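Side-chain contacts in cysteine desulfurase (Elizabethkingia anophelis NUHP1, PDB 5VPR), which probably takes sulfur (or selenium) from L-cysteine and related amino acids with the help of pyridoxal 5'-phosphate, leaving L-alanine: residues E74-A79 and V95-G100; V134-L139 and L173-Q178; E191-V196 and A202-D207; L316-R321 and E398-T403; G356-K361 and K407-M412. All coordinates share one frame; numbering follows the deposited sequence.

Contact 1 of 5, residues E74-A79 and V95-G100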
# COMPACT_ATOMS: atom_id res chain seq x y z
N GLU A 74 9.73 10.41 -23.12
CA GLU A 74 9.02 9.24 -23.63
C GLU A 74 9.06 8.08 -22.64
O GLU A 74 8.06 7.37 -22.46
CB GLU A 74 9.65 8.84 -24.97
CG GLU A 74 8.96 7.71 -25.70
CD GLU A 74 9.54 7.51 -27.09
OE1 GLU A 74 10.45 8.29 -27.47
OE2 GLU A 74 9.10 6.57 -27.79
N MET A 75 10.20 7.86 -22.00
CA MET A 75 10.31 6.77 -21.04
C MET A 75 9.39 7.00 -19.85
O MET A 75 8.77 6.05 -19.35
CB MET A 75 11.76 6.62 -20.56
CG MET A 75 12.73 6.11 -21.63
SD MET A 75 14.45 6.17 -21.09
CE MET A 75 14.43 5.11 -19.63
N MET A 76 9.29 8.24 -19.37
CA MET A 76 8.39 8.50 -18.24
C MET A 76 6.94 8.31 -18.66
O MET A 76 6.14 7.78 -17.88
CB MET A 76 8.61 9.91 -17.68
CG MET A 76 8.17 10.03 -16.21
SD MET A 76 8.39 11.68 -15.51
CE MET A 76 6.89 12.47 -16.11
N GLU A 77 6.60 8.71 -19.90
CA GLU A 77 5.23 8.51 -20.38
C GLU A 77 4.94 7.04 -20.64
O GLU A 77 3.81 6.59 -20.41
CB GLU A 77 4.97 9.34 -21.65
CG GLU A 77 4.94 10.85 -21.41
CD GLU A 77 4.04 11.26 -20.24
OE1 GLU A 77 2.87 10.83 -20.20
OE2 GLU A 77 4.52 12.01 -19.35
N ASP A 78 5.93 6.28 -21.11
CA ASP A 78 5.77 4.82 -21.17
C ASP A 78 5.46 4.25 -19.79
O ASP A 78 4.62 3.35 -19.65
CB ASP A 78 7.03 4.16 -21.72
CG ASP A 78 7.28 4.47 -23.19
OD1 ASP A 78 6.33 4.89 -23.89
OD2 ASP A 78 8.42 4.26 -23.64
N ALA A 79 6.14 4.75 -18.76
CA ALA A 79 5.90 4.27 -17.41
C ALA A 79 4.49 4.62 -16.94
O ALA A 79 3.81 3.79 -16.31
CB ALA A 79 6.94 4.84 -16.44
N VAL A 95 -3.64 8.99 -14.59
CA VAL A 95 -2.59 8.45 -13.73
C VAL A 95 -1.63 9.59 -13.41
O VAL A 95 -0.94 10.09 -14.30
CB VAL A 95 -1.88 7.27 -14.39
CG1 VAL A 95 -0.82 6.67 -13.44
CG2 VAL A 95 -2.88 6.21 -14.84
N LEU A 96 -1.60 10.02 -12.15
CA LEU A 96 -0.71 11.10 -11.72
C LEU A 96 0.45 10.54 -10.91
O LEU A 96 0.24 9.76 -9.97
CB LEU A 96 -1.46 12.14 -10.89
CG LEU A 96 -2.86 12.57 -11.35
CD1 LEU A 96 -3.43 13.56 -10.34
CD2 LEU A 96 -2.85 13.17 -12.75
N PHE A 97 1.67 10.96 -11.24
CA PHE A 97 2.85 10.62 -10.45
C PHE A 97 2.91 11.50 -9.21
O PHE A 97 2.77 12.72 -9.29
CB PHE A 97 4.13 10.79 -11.27
CG PHE A 97 4.26 9.81 -12.43
CD1 PHE A 97 4.25 10.28 -13.75
CD2 PHE A 97 4.42 8.45 -12.20
CE1 PHE A 97 4.38 9.38 -14.83
CE2 PHE A 97 4.56 7.55 -13.26
CZ PHE A 97 4.53 8.02 -14.58
N THR A 98 3.14 10.88 -8.05
CA THR A 98 3.32 11.65 -6.82
C THR A 98 4.58 11.14 -6.15
O THR A 98 5.26 10.26 -6.70
CB THR A 98 2.13 11.47 -5.88
OG1 THR A 98 2.10 10.10 -5.47
CG2 THR A 98 0.78 11.80 -6.60
N LYS A 99 4.86 11.60 -4.94
CA LYS A 99 6.02 11.11 -4.21
C LYS A 99 5.66 10.08 -3.14
O LYS A 99 6.54 9.66 -2.38
CB LYS A 99 6.77 12.28 -3.59
CG LYS A 99 7.02 13.46 -4.56
CD LYS A 99 7.58 13.03 -5.93
CE LYS A 99 8.66 14.00 -6.43
NZ LYS A 99 8.17 15.31 -6.94
N GLY A 100 4.40 9.65 -3.08
CA GLY A 100 3.97 8.71 -2.06
C GLY A 100 2.48 8.82 -1.83
O GLY A 100 1.82 9.73 -2.31

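Contact 2 of 5, residues V134-L139 and L173-Q178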
# COMPACT_ATOMS: atom_id res chain seq x y z
N VAL A 134 -4.64 13.67 9.35
CA VAL A 134 -4.47 15.12 9.51
C VAL A 134 -5.00 15.88 8.30
O VAL A 134 -5.69 16.89 8.49
CB VAL A 134 -3.00 15.47 9.77
CG1 VAL A 134 -2.90 16.84 10.43
CG2 VAL A 134 -2.34 14.39 10.61
N PRO A 135 -4.69 15.49 7.04
CA PRO A 135 -5.18 16.29 5.90
C PRO A 135 -6.68 16.46 5.91
O PRO A 135 -7.19 17.54 5.60
CB PRO A 135 -4.73 15.49 4.67
CG PRO A 135 -3.61 14.67 5.14
CD PRO A 135 -3.92 14.32 6.57
N TRP A 136 -7.41 15.40 6.27
CA TRP A 136 -8.86 15.51 6.37
C TRP A 136 -9.26 16.31 7.60
O TRP A 136 -10.21 17.10 7.55
CB TRP A 136 -9.47 14.11 6.40
CG TRP A 136 -8.97 13.22 5.29
CD1 TRP A 136 -8.25 12.06 5.43
CD2 TRP A 136 -9.13 13.42 3.87
NE1 TRP A 136 -7.96 11.53 4.19
CE2 TRP A 136 -8.49 12.34 3.22
CE3 TRP A 136 -9.75 14.39 3.10
CZ2 TRP A 136 -8.46 12.22 1.84
CZ3 TRP A 136 -9.72 14.27 1.72
CH2 TRP A 136 -9.08 13.19 1.10
N GLN A 137 -8.54 16.13 8.71
CA GLN A 137 -8.81 16.95 9.89
C GLN A 137 -8.50 18.41 9.61
O GLN A 137 -9.21 19.31 10.09
CB GLN A 137 -8.02 16.44 11.10
N MET A 138 -7.46 18.67 8.82
CA MET A 138 -7.12 20.04 8.45
C MET A 138 -8.11 20.60 7.44
O MET A 138 -8.45 21.79 7.49
CB MET A 138 -5.69 20.09 7.91
N LEU A 139 -8.57 19.77 6.50
CA LEU A 139 -9.59 20.23 5.55
C LEU A 139 -10.86 20.65 6.27
O LEU A 139 -11.48 21.65 5.92
CB LEU A 139 -9.88 19.13 4.52
CG LEU A 139 -11.13 19.30 3.65
CD1 LEU A 139 -11.04 20.54 2.79
CD2 LEU A 139 -11.35 18.07 2.78
N LEU A 173 -17.17 13.72 0.76
CA LEU A 173 -16.02 12.87 0.50
C LEU A 173 -15.99 11.75 1.52
O LEU A 173 -16.21 11.97 2.72
CB LEU A 173 -14.71 13.67 0.54
CG LEU A 173 -13.53 12.80 0.06
CD1 LEU A 173 -12.76 13.45 -1.05
CD2 LEU A 173 -12.62 12.46 1.21
N VAL A 174 -15.73 10.55 1.03
CA VAL A 174 -15.56 9.36 1.85
C VAL A 174 -14.20 8.79 1.50
O VAL A 174 -13.90 8.57 0.32
CB VAL A 174 -16.67 8.32 1.61
CG1 VAL A 174 -16.41 7.05 2.45
CG2 VAL A 174 -18.05 8.91 1.90
N SER A 175 -13.38 8.56 2.52
CA SER A 175 -12.04 8.04 2.31
C SER A 175 -11.85 6.78 3.13
O SER A 175 -12.02 6.80 4.36
CB SER A 175 -10.98 9.07 2.68
OG SER A 175 -9.70 8.49 2.55
N VAL A 176 -11.49 5.68 2.47
CA VAL A 176 -11.35 4.39 3.13
C VAL A 176 -10.04 3.75 2.65
O VAL A 176 -9.72 3.81 1.46
CB VAL A 176 -12.55 3.45 2.82
CG1 VAL A 176 -12.43 2.14 3.58
CG2 VAL A 176 -13.87 4.13 3.15
N ASN A 177 -9.30 3.13 3.57
CA ASN A 177 -8.18 2.29 3.16
C ASN A 177 -8.69 0.92 2.73
O ASN A 177 -9.57 0.33 3.36
CB ASN A 177 -7.15 2.15 4.29
N GLN A 178 -8.16 0.42 1.60
CA GLN A 178 -8.62 -0.86 1.09
C GLN A 178 -8.12 -2.01 1.96
O GLN A 178 -8.84 -2.99 2.19
CB GLN A 178 -8.17 -1.03 -0.36
CG GLN A 178 -8.68 -2.32 -1.03
CD GLN A 178 -8.47 -2.32 -2.53
OE1 GLN A 178 -7.93 -1.37 -3.09
NE2 GLN A 178 -8.90 -3.39 -3.20

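Contact 3 of 5, residues E191-V196 and A202-D207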
# COMPACT_ATOMS: atom_id res chain seq x y z
N GLU A 191 -18.79 -3.12 -1.24
CA GLU A 191 -20.02 -2.85 -0.50
C GLU A 191 -20.07 -1.40 -0.03
O GLU A 191 -21.12 -0.75 -0.10
CB GLU A 191 -20.10 -3.80 0.69
CG GLU A 191 -21.42 -3.79 1.42
CD GLU A 191 -21.37 -4.70 2.61
OE1 GLU A 191 -22.21 -4.54 3.53
OE2 GLU A 191 -20.47 -5.56 2.63
N ILE A 192 -18.93 -0.86 0.43
CA ILE A 192 -18.88 0.53 0.88
C ILE A 192 -19.21 1.48 -0.27
O ILE A 192 -20.04 2.38 -0.13
CB ILE A 192 -17.50 0.85 1.49
CG1 ILE A 192 -17.27 0.06 2.78
CG2 ILE A 192 -17.34 2.36 1.72
CD1 ILE A 192 -15.83 0.19 3.34
N ILE A 193 -18.55 1.29 -1.42
CA ILE A 193 -18.77 2.16 -2.57
C ILE A 193 -20.22 2.09 -3.03
O ILE A 193 -20.85 3.11 -3.30
CB ILE A 193 -17.80 1.79 -3.70
CG1 ILE A 193 -16.38 2.22 -3.33
CG2 ILE A 193 -18.20 2.47 -5.00
CD1 ILE A 193 -15.35 1.81 -4.34
N ARG A 194 -20.79 0.88 -3.09
CA ARG A 194 -22.20 0.73 -3.43
C ARG A 194 -23.07 1.55 -2.48
O ARG A 194 -23.98 2.26 -2.93
CB ARG A 194 -22.59 -0.75 -3.40
CG ARG A 194 -23.46 -1.17 -4.56
CD ARG A 194 -23.89 -2.63 -4.47
NE ARG A 194 -22.76 -3.50 -4.14
CZ ARG A 194 -22.65 -4.18 -3.00
NH1 ARG A 194 -23.62 -4.10 -2.10
NH2 ARG A 194 -21.58 -4.94 -2.78
N LYS A 195 -22.82 1.45 -1.17
CA LYS A 195 -23.58 2.26 -0.22
C LYS A 195 -23.38 3.75 -0.45
O LYS A 195 -24.35 4.52 -0.42
CB LYS A 195 -23.20 1.92 1.22
CG LYS A 195 -23.65 0.56 1.74
CD LYS A 195 -22.94 0.28 3.07
CE LYS A 195 -23.41 -1.03 3.73
NZ LYS A 195 -24.90 -1.08 3.81
N VAL A 196 -22.13 4.18 -0.68
CA VAL A 196 -21.86 5.60 -0.85
C VAL A 196 -22.52 6.15 -2.12
O VAL A 196 -23.05 7.26 -2.13
CB VAL A 196 -20.34 5.87 -0.83
CG1 VAL A 196 -20.06 7.35 -1.12
CG2 VAL A 196 -19.73 5.46 0.50
N ALA A 202 -21.15 11.90 -2.66
CA ALA A 202 -19.78 12.09 -2.19
C ALA A 202 -18.77 11.55 -3.19
O ALA A 202 -19.03 10.58 -3.90
CB ALA A 202 -19.58 11.38 -0.84
N PHE A 203 -17.60 12.19 -3.23
CA PHE A 203 -16.44 11.58 -3.87
C PHE A 203 -15.91 10.44 -3.01
O PHE A 203 -15.98 10.48 -1.78
CB PHE A 203 -15.32 12.60 -4.09
CG PHE A 203 -15.63 13.69 -5.11
CD1 PHE A 203 -14.84 14.82 -5.19
CD2 PHE A 203 -16.71 13.57 -5.97
CE1 PHE A 203 -15.12 15.83 -6.12
CE2 PHE A 203 -16.99 14.56 -6.90
CZ PHE A 203 -16.19 15.69 -6.98
N ILE A 204 -15.35 9.42 -3.66
CA ILE A 204 -14.84 8.25 -2.97
C ILE A 204 -13.32 8.16 -3.17
O ILE A 204 -12.84 7.94 -4.28
CB ILE A 204 -15.51 6.96 -3.45
CG1 ILE A 204 -17.02 7.05 -3.21
CG2 ILE A 204 -14.89 5.76 -2.75
CD1 ILE A 204 -17.76 5.88 -3.75
N PHE A 205 -12.58 8.29 -2.07
CA PHE A 205 -11.12 8.18 -2.10
C PHE A 205 -10.72 6.84 -1.49
O PHE A 205 -11.02 6.58 -0.32
CB PHE A 205 -10.48 9.33 -1.32
CG PHE A 205 -8.96 9.38 -1.38
CD1 PHE A 205 -8.32 10.36 -2.13
CD2 PHE A 205 -8.19 8.49 -0.66
CE1 PHE A 205 -6.92 10.43 -2.17
CE2 PHE A 205 -6.78 8.57 -0.70
CZ PHE A 205 -6.16 9.54 -1.47
N ILE A 206 -10.03 6.01 -2.27
CA ILE A 206 -9.53 4.72 -1.79
C ILE A 206 -8.01 4.82 -1.65
O ILE A 206 -7.29 5.07 -2.62
CB ILE A 206 -9.91 3.57 -2.73
CG1 ILE A 206 -11.43 3.52 -2.92
CG2 ILE A 206 -9.42 2.25 -2.13
CD1 ILE A 206 -12.17 3.15 -1.64
N ASP A 207 -7.52 4.61 -0.43
CA ASP A 207 -6.10 4.41 -0.15
C ASP A 207 -5.76 2.94 -0.39
O ASP A 207 -6.12 2.07 0.41
CB ASP A 207 -5.83 4.85 1.28
CG ASP A 207 -4.42 4.51 1.79
OD1 ASP A 207 -3.63 3.79 1.12
OD2 ASP A 207 -4.13 4.98 2.91

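Contact 4 of 5, residues L316-R321 and E398-T403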
# COMPACT_ATOMS: atom_id res chain seq x y z
N LEU A 316 0.41 -16.90 4.42
CA LEU A 316 -0.37 -16.39 5.53
C LEU A 316 -1.06 -17.52 6.28
O LEU A 316 -0.98 -17.61 7.51
CB LEU A 316 -1.39 -15.38 5.00
CG LEU A 316 -2.26 -14.62 5.99
CD1 LEU A 316 -1.38 -13.80 6.86
CD2 LEU A 316 -3.25 -13.71 5.27
N GLU A 317 -1.75 -18.41 5.55
CA GLU A 317 -2.43 -19.52 6.21
C GLU A 317 -1.44 -20.40 6.98
O GLU A 317 -1.72 -20.81 8.11
CB GLU A 317 -3.18 -20.35 5.17
N TYR A 318 -0.29 -20.69 6.38
CA TYR A 318 0.71 -21.53 7.04
C TYR A 318 1.24 -20.86 8.30
O TYR A 318 1.32 -21.49 9.36
CB TYR A 318 1.84 -21.84 6.06
CG TYR A 318 2.92 -22.74 6.62
CD1 TYR A 318 4.20 -22.26 6.89
CD2 TYR A 318 2.65 -24.08 6.87
CE1 TYR A 318 5.19 -23.11 7.40
CE2 TYR A 318 3.62 -24.91 7.37
CZ TYR A 318 4.88 -24.43 7.64
OH TYR A 318 5.82 -25.30 8.14
N ALA A 319 1.60 -19.58 8.20
CA ALA A 319 2.15 -18.88 9.36
C ALA A 319 1.13 -18.81 10.49
O ALA A 319 1.45 -19.09 11.65
CB ALA A 319 2.61 -17.48 8.95
N GLN A 320 -0.11 -18.42 10.18
CA GLN A 320 -1.13 -18.34 11.22
C GLN A 320 -1.37 -19.71 11.86
O GLN A 320 -1.55 -19.81 13.07
CB GLN A 320 -2.43 -17.76 10.66
CG GLN A 320 -3.53 -17.65 11.72
CD GLN A 320 -4.77 -16.91 11.24
OE1 GLN A 320 -4.69 -15.76 10.79
NE2 GLN A 320 -5.93 -17.55 11.35
N ARG A 321 -1.33 -20.77 11.05
CA ARG A 321 -1.49 -22.11 11.60
C ARG A 321 -0.34 -22.46 12.54
O ARG A 321 -0.56 -22.92 13.67
CB ARG A 321 -1.59 -23.13 10.46
CG ARG A 321 -2.60 -24.21 10.67
CD ARG A 321 -2.75 -25.08 9.44
NE ARG A 321 -1.60 -25.97 9.25
CZ ARG A 321 -0.83 -25.98 8.17
NH1 ARG A 321 -1.08 -25.16 7.16
NH2 ARG A 321 0.19 -26.83 8.10
N GLU A 398 11.12 -19.83 5.80
CA GLU A 398 11.30 -18.64 6.63
C GLU A 398 10.25 -18.55 7.73
O GLU A 398 10.54 -18.08 8.83
CB GLU A 398 11.26 -17.38 5.76
CG GLU A 398 12.52 -17.16 4.94
CD GLU A 398 12.41 -15.94 4.03
OE1 GLU A 398 11.26 -15.58 3.68
OE2 GLU A 398 13.45 -15.36 3.67
N ILE A 399 9.02 -19.02 7.45
CA ILE A 399 7.99 -19.01 8.49
C ILE A 399 8.35 -19.97 9.62
O ILE A 399 8.12 -19.66 10.80
CB ILE A 399 6.62 -19.34 7.87
CG1 ILE A 399 6.17 -18.17 6.97
CG2 ILE A 399 5.62 -19.62 8.96
CD1 ILE A 399 4.94 -18.46 6.12
N ASP A 400 8.94 -21.12 9.30
CA ASP A 400 9.39 -22.03 10.36
C ASP A 400 10.46 -21.37 11.22
O ASP A 400 10.48 -21.55 12.44
CB ASP A 400 9.91 -23.33 9.76
CG ASP A 400 8.83 -24.11 9.04
OD1 ASP A 400 7.64 -23.93 9.36
OD2 ASP A 400 9.19 -24.89 8.13
N ILE A 401 11.36 -20.60 10.59
CA ILE A 401 12.38 -19.88 11.35
C ILE A 401 11.72 -18.87 12.27
O ILE A 401 12.14 -18.69 13.43
CB ILE A 401 13.38 -19.21 10.38
CG1 ILE A 401 14.20 -20.28 9.66
CG2 ILE A 401 14.28 -18.23 11.11
CD1 ILE A 401 15.16 -19.71 8.65
N LEU A 402 10.67 -18.19 11.79
CA LEU A 402 9.92 -17.26 12.61
C LEU A 402 9.27 -17.97 13.79
O LEU A 402 9.36 -17.53 14.94
CB LEU A 402 8.84 -16.57 11.76
CG LEU A 402 7.79 -15.79 12.53
CD1 LEU A 402 8.43 -14.58 13.17
CD2 LEU A 402 6.64 -15.37 11.64
N THR A 403 8.58 -19.09 13.51
CA THR A 403 7.85 -19.78 14.57
C THR A 403 8.80 -20.33 15.63
O THR A 403 8.53 -20.19 16.83
CB THR A 403 7.01 -20.90 13.95
OG1 THR A 403 6.07 -20.33 13.03
CG2 THR A 403 6.25 -21.64 15.04

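Contact 5 of 5, residues G356-K361 and K407-M412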
# COMPACT_ATOMS: atom_id res chain seq x y z
N GLY A 356 10.55 -8.57 19.69
CA GLY A 356 11.13 -8.11 18.45
C GLY A 356 12.64 -8.10 18.48
O GLY A 356 13.30 -8.41 17.49
N MET A 357 13.22 -7.75 19.63
CA MET A 357 14.67 -7.68 19.74
C MET A 357 15.29 -9.06 19.71
O MET A 357 16.31 -9.27 19.04
CB MET A 357 15.07 -6.95 21.02
CG MET A 357 14.75 -5.47 21.01
SD MET A 357 15.45 -4.65 22.45
CE MET A 357 14.85 -5.70 23.77
N ILE A 358 14.68 -10.03 20.40
CA ILE A 358 15.14 -11.41 20.32
C ILE A 358 15.06 -11.91 18.87
O ILE A 358 16.01 -12.51 18.35
CB ILE A 358 14.34 -12.31 21.28
CG1 ILE A 358 14.64 -11.93 22.73
CG2 ILE A 358 14.66 -13.77 21.04
CD1 ILE A 358 13.83 -12.71 23.74
N LEU A 359 13.94 -11.63 18.20
CA LEU A 359 13.79 -12.05 16.80
C LEU A 359 14.85 -11.41 15.90
O LEU A 359 15.41 -12.07 15.02
CB LEU A 359 12.38 -11.70 16.30
CG LEU A 359 11.24 -12.49 16.98
CD1 LEU A 359 9.88 -12.13 16.36
CD2 LEU A 359 11.51 -13.97 16.86
N ASP A 360 15.13 -10.12 16.11
CA ASP A 360 16.16 -9.46 15.32
C ASP A 360 17.52 -10.11 15.53
O ASP A 360 18.28 -10.29 14.57
CB ASP A 360 16.23 -7.97 15.65
CG ASP A 360 17.28 -7.24 14.81
OD1 ASP A 360 17.20 -7.29 13.56
OD2 ASP A 360 18.20 -6.63 15.40
N LYS A 361 17.86 -10.48 16.77
CA LYS A 361 19.13 -11.16 16.98
C LYS A 361 19.17 -12.51 16.26
O LYS A 361 20.26 -12.99 15.93
CB LYS A 361 19.41 -11.34 18.48
N LYS A 407 8.87 -19.16 19.71
CA LYS A 407 8.95 -20.09 20.83
C LYS A 407 10.19 -19.83 21.69
O LYS A 407 10.11 -19.83 22.92
CB LYS A 407 8.95 -21.54 20.33
CG LYS A 407 7.69 -21.93 19.59
CD LYS A 407 7.75 -23.36 19.07
CE LYS A 407 6.53 -23.66 18.19
NZ LYS A 407 6.37 -25.12 17.95
N LYS A 408 11.34 -19.61 21.04
CA LYS A 408 12.56 -19.37 21.80
C LYS A 408 12.47 -18.08 22.60
O LYS A 408 12.89 -18.03 23.76
CB LYS A 408 13.77 -19.35 20.86
CG LYS A 408 15.08 -18.92 21.49
CD LYS A 408 16.24 -19.06 20.51
CE LYS A 408 17.54 -18.54 21.12
NZ LYS A 408 18.76 -18.77 20.28
N ALA A 409 11.87 -17.04 22.00
CA ALA A 409 11.72 -15.76 22.69
C ALA A 409 10.90 -15.91 23.96
O ALA A 409 11.27 -15.38 25.02
CB ALA A 409 11.06 -14.75 21.75
N GLN A 410 9.78 -16.62 23.89
CA GLN A 410 8.89 -16.70 25.05
C GLN A 410 9.56 -17.41 26.22
O GLN A 410 9.41 -16.99 27.37
CB GLN A 410 7.57 -17.36 24.64
CG GLN A 410 7.28 -18.73 25.20
CD GLN A 410 5.87 -19.18 24.87
OE1 GLN A 410 4.92 -18.39 24.94
NE2 GLN A 410 5.73 -20.44 24.48
N LYS A 411 10.31 -18.48 25.97
CA LYS A 411 11.01 -19.11 27.08
C LYS A 411 12.22 -18.30 27.52
O LYS A 411 12.56 -18.29 28.71
CB LYS A 411 11.42 -20.55 26.75
CG LYS A 411 11.83 -20.78 25.32
CD LYS A 411 11.55 -22.22 24.91
CE LYS A 411 12.78 -23.08 25.08
NZ LYS A 411 12.61 -24.37 24.38
N MET A 412 12.87 -17.57 26.60
CA MET A 412 13.91 -16.65 27.01
C MET A 412 13.36 -15.58 27.95
O MET A 412 14.03 -15.17 28.90
CB MET A 412 14.57 -16.00 25.80
CG MET A 412 15.66 -16.83 25.16
SD MET A 412 16.28 -16.08 23.66
CE MET A 412 17.07 -14.60 24.29

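Contact 1 of 5, residues E74-A79 and V95-G100
Helix residue Met76 and strand residue Phe97 mark the nearest approach of the two backbones, with 9.8 Å between Met76 CA and Phe97 CA, a gap spanned chiefly by the phenylalanine ring. The Phe97 side chain points toward the helix, its CG anti to the carbonyl carbon (chi1 -66°), and its far end meets main chain as well as side chain. Phe97 CZ comes 3.7 Å from Met76 O, which approaches the ring obliquely, and the carbonyl carbon of Ala79 lies at the ring edge, near its plane. Ala79 CB adds a looser touch at 4.4 Å from Phe97 CZ. Met76 runs past the ring in the opposite direction: its CG is 4.1 Å from Phe97 CE1, and the bend at chi3 (82°) brings CE back beside the CD1-CE1 bond. The sulfur itself stands off the ring, Met76 SD being 5.2 Å from the Phe97 ring centroid and 36° from the ring normal, an oblique Met-aromatic contact. All three touching residues are buried, and Asn290 of helix 287-303 reaches both Met76 and Phe97. The backbone N of Phe97 is tied to Glu281, while Leu96 and Thr98 pair with strand 241-245. Helix 67-87 is thereby packed against edge strand 95-98 of the mixed seven-stranded sheet in the large domain, as in other fold-type I enzymes that use pyridoxal phosphate.

Contact 2 of 5, residues V134-L139 and L173-Q178
The indole of Trp136 receives a methyl group over the face of its six-membered ring: Leu173 CD2 sits 3.8 Å from that ring's centroid, 27° off the normal, a CH-pi contact. Ser175 CB lies over the same face, 3.8 Å above the indole plane but displaced toward the rim, and Ser175 OG comes in obliquely near NE1. Here helix 134-142 packs on strand 171-177, an inner strand of the seven-stranded sheet of the large domain, in the alpha/beta layering of fold-type I enzymes. Leu173 and Ser175, two positions apart, extend from the same side of the strand, so the flat indole is laid across both. The Leu173 and Trp136 side chains cross at about a right angle, one branch of the leucine doing most of the touching. With CG anti to its carbonyl carbon (chi1 -50°), Trp136 sends the indole toward the strand, bridging the 9.1 Å between Trp136 CA and Ser175 CA. Ile105 and Ala109 of helix 101-111 and Ile124 of strand 121-125 also touch the indole, which is buried between these elements. The contact is mainly apolar: Ser175 OG stays 3.9 Å from Trp136 NE1, and no hydrogen bond joins the two segments. The shortest approach belongs to Leu173 CD2, only 3.5 Å from Trp136 CZ3 and scarcely farther from CH2.

Contact 3 of 5, residues E191-V196 and A202-D207
Ile204 reaches from its strand onto the helix through every branch beyond CB. Its CG1, anti to the carbonyl carbon (chi1 -59°), lies 3.7 Å from Val196 CG1. The other branch, Ile204 CG2, turns to the neighbouring helix residue and meets Ile193 CG1 at 3.9 Å. At the tip, Ile204 CD1 is wedged between the two helix residues, 3.7 Å from Ile193 CG2 and 3.8 Å from Val196 CG1. The Ile193 side chain crosses Ile204 obliquely, whereas Val196 slides past it in the opposite direction. Two lighter touches extend the seam along the strand: Val196 CG1 rests 4.1 Å from Ala202 CB at one end, and the CD1 atoms of Ile193 and Ile206 stand 4.4 Å apart at the other. Helix segment 191-196 and strand 203-207 run nearly antiparallel, at 165°, their axes 9.8 Å apart at the closest, as expected for the return half of the beta-alpha-beta unit of strand 171-177, helix 189-199 and strand 203-207. Val196 also reaches Val174 of the first strand, so the helix covers both. The strand leads to Asp207, whose OD2 lies near N1 of the cofactor-bearing Lys233, consistent with the aspartate that faces the pyridine nitrogen in fold-type I enzymes. All five touching residues are buried and aliphatic; with no hydrogen bond across the contact, its hold rests on shape fit and the exclusion of water.

Contact 4 of 5, residues L316-R321 and E398-T403
Tyr318 extends with CG anti to its backbone N (chi1 -178°), while Asp400 holds CG anti to its carbonyl carbon, and these settings bring phenol and carboxylate together between two helices. Tyr318 OH donates a short hydrogen bond to Asp400 OD1, 2.6 Å away, which accepts through its syn lone pair, on the side of the other oxygen. The two side chains cross at about a right angle, and ring and carboxylate planes are turned 64° apart, with OD1 near the ring plane at its edge. Next to this hydrogen bond is an aliphatic patch centred on Ile399. Its CG2 touches Tyr318 CD1 at 3.6 Å and is equally close to Ala319 CA, while Ile399 CD1 lies in plane at the ring edge and 3.8 Å from Ala319 CB. The small Ala319 lets the backbones come together, 5.9 Å separating Ala319 CA from Ile399 CA. The segments 316-321 and 398-403 run side by side in nearly the same direction, crossing at -22°; they belong to helices 305-324 and 396-413 in the C-terminal part of the class-V aminotransferase fold. Ala319 also touches Val342 of the small antiparallel sheet, and Phe390 touches both Ala319 and Ile399. The Tyr318 ring makes a further edge-to-face contact with Phe396. One turn along, Thr403 OG1 donates to Ile399 O from above the carbonyl plane, at 3.1 Å, and that oxygen accepts the helical hydrogen bond of Thr403 N as well.

Contact 5 of 5, residues G356-K361 and K407-M412
Ile358 packs on Ala409 at the closed side of this contact and on Met412 at its outer side. Inward, Ile358 CG2 lies 3.8 Å from Ala409 CB, and Ile358 CD1 is about as near to Ala409 CA, so the isoleucine sits directly against the main chain of the other helix. The small alanine permits this closeness: Ile358 CA and Ala409 CA are 6.0 Å apart, and Ala409 is buried. Outward the partner is long and exposed. Met412 and Ile358 reach toward each other tip to tip, with Met412 CE 3.8 Å from Ile358 CD1. A bend at chi3 (66°) turns that methyl to the end of the isoleucine, and Met412 SD lies 3.9 Å from Ile358 CG2. Both branches of Ile358 therefore meet both partners: CG2 lies against Ala409 CB and Met412 SD, CD1 against Ala409 CA and Met412 CE. In the isolated chain this outer part faces solvent: Met412 is exposed, as are the neighbouring Lys408 and Lys411, and Ile358 is itself partly so. No hydrogen bond links the segments. Behind the contact, Leu359 of helix 352-361 touches Val366, while Gln410 of the partner helix touches Ile326 and Leu346. The arrangement is an apolar helix-helix packing at the periphery of the C-terminal part of the fold, where the end of helix 396-413 lies against helix 352-361.

Contacts 1, 2 and 3 are buried and place helices on the same seven-stranded sheet, whereas contacts 4 and 5 are only partly buried and join helices in the C-terminal part of the chain. Contacts 2 and 3 adjoin, their strands being sheet neighbours linked by Val174 and Phe205, with centres about 12 Å apart; contact 1 lies at the sheet's edge. Contacts 4 and 5 share helix 396-413, and Leu402 touches Leu359 between them. Aromatic rings carry contacts 1 and 2, aliphatic branches contact 3. Contact 4 alone has a hydrogen bond across it, and contact 5 ends in an exposed methionine.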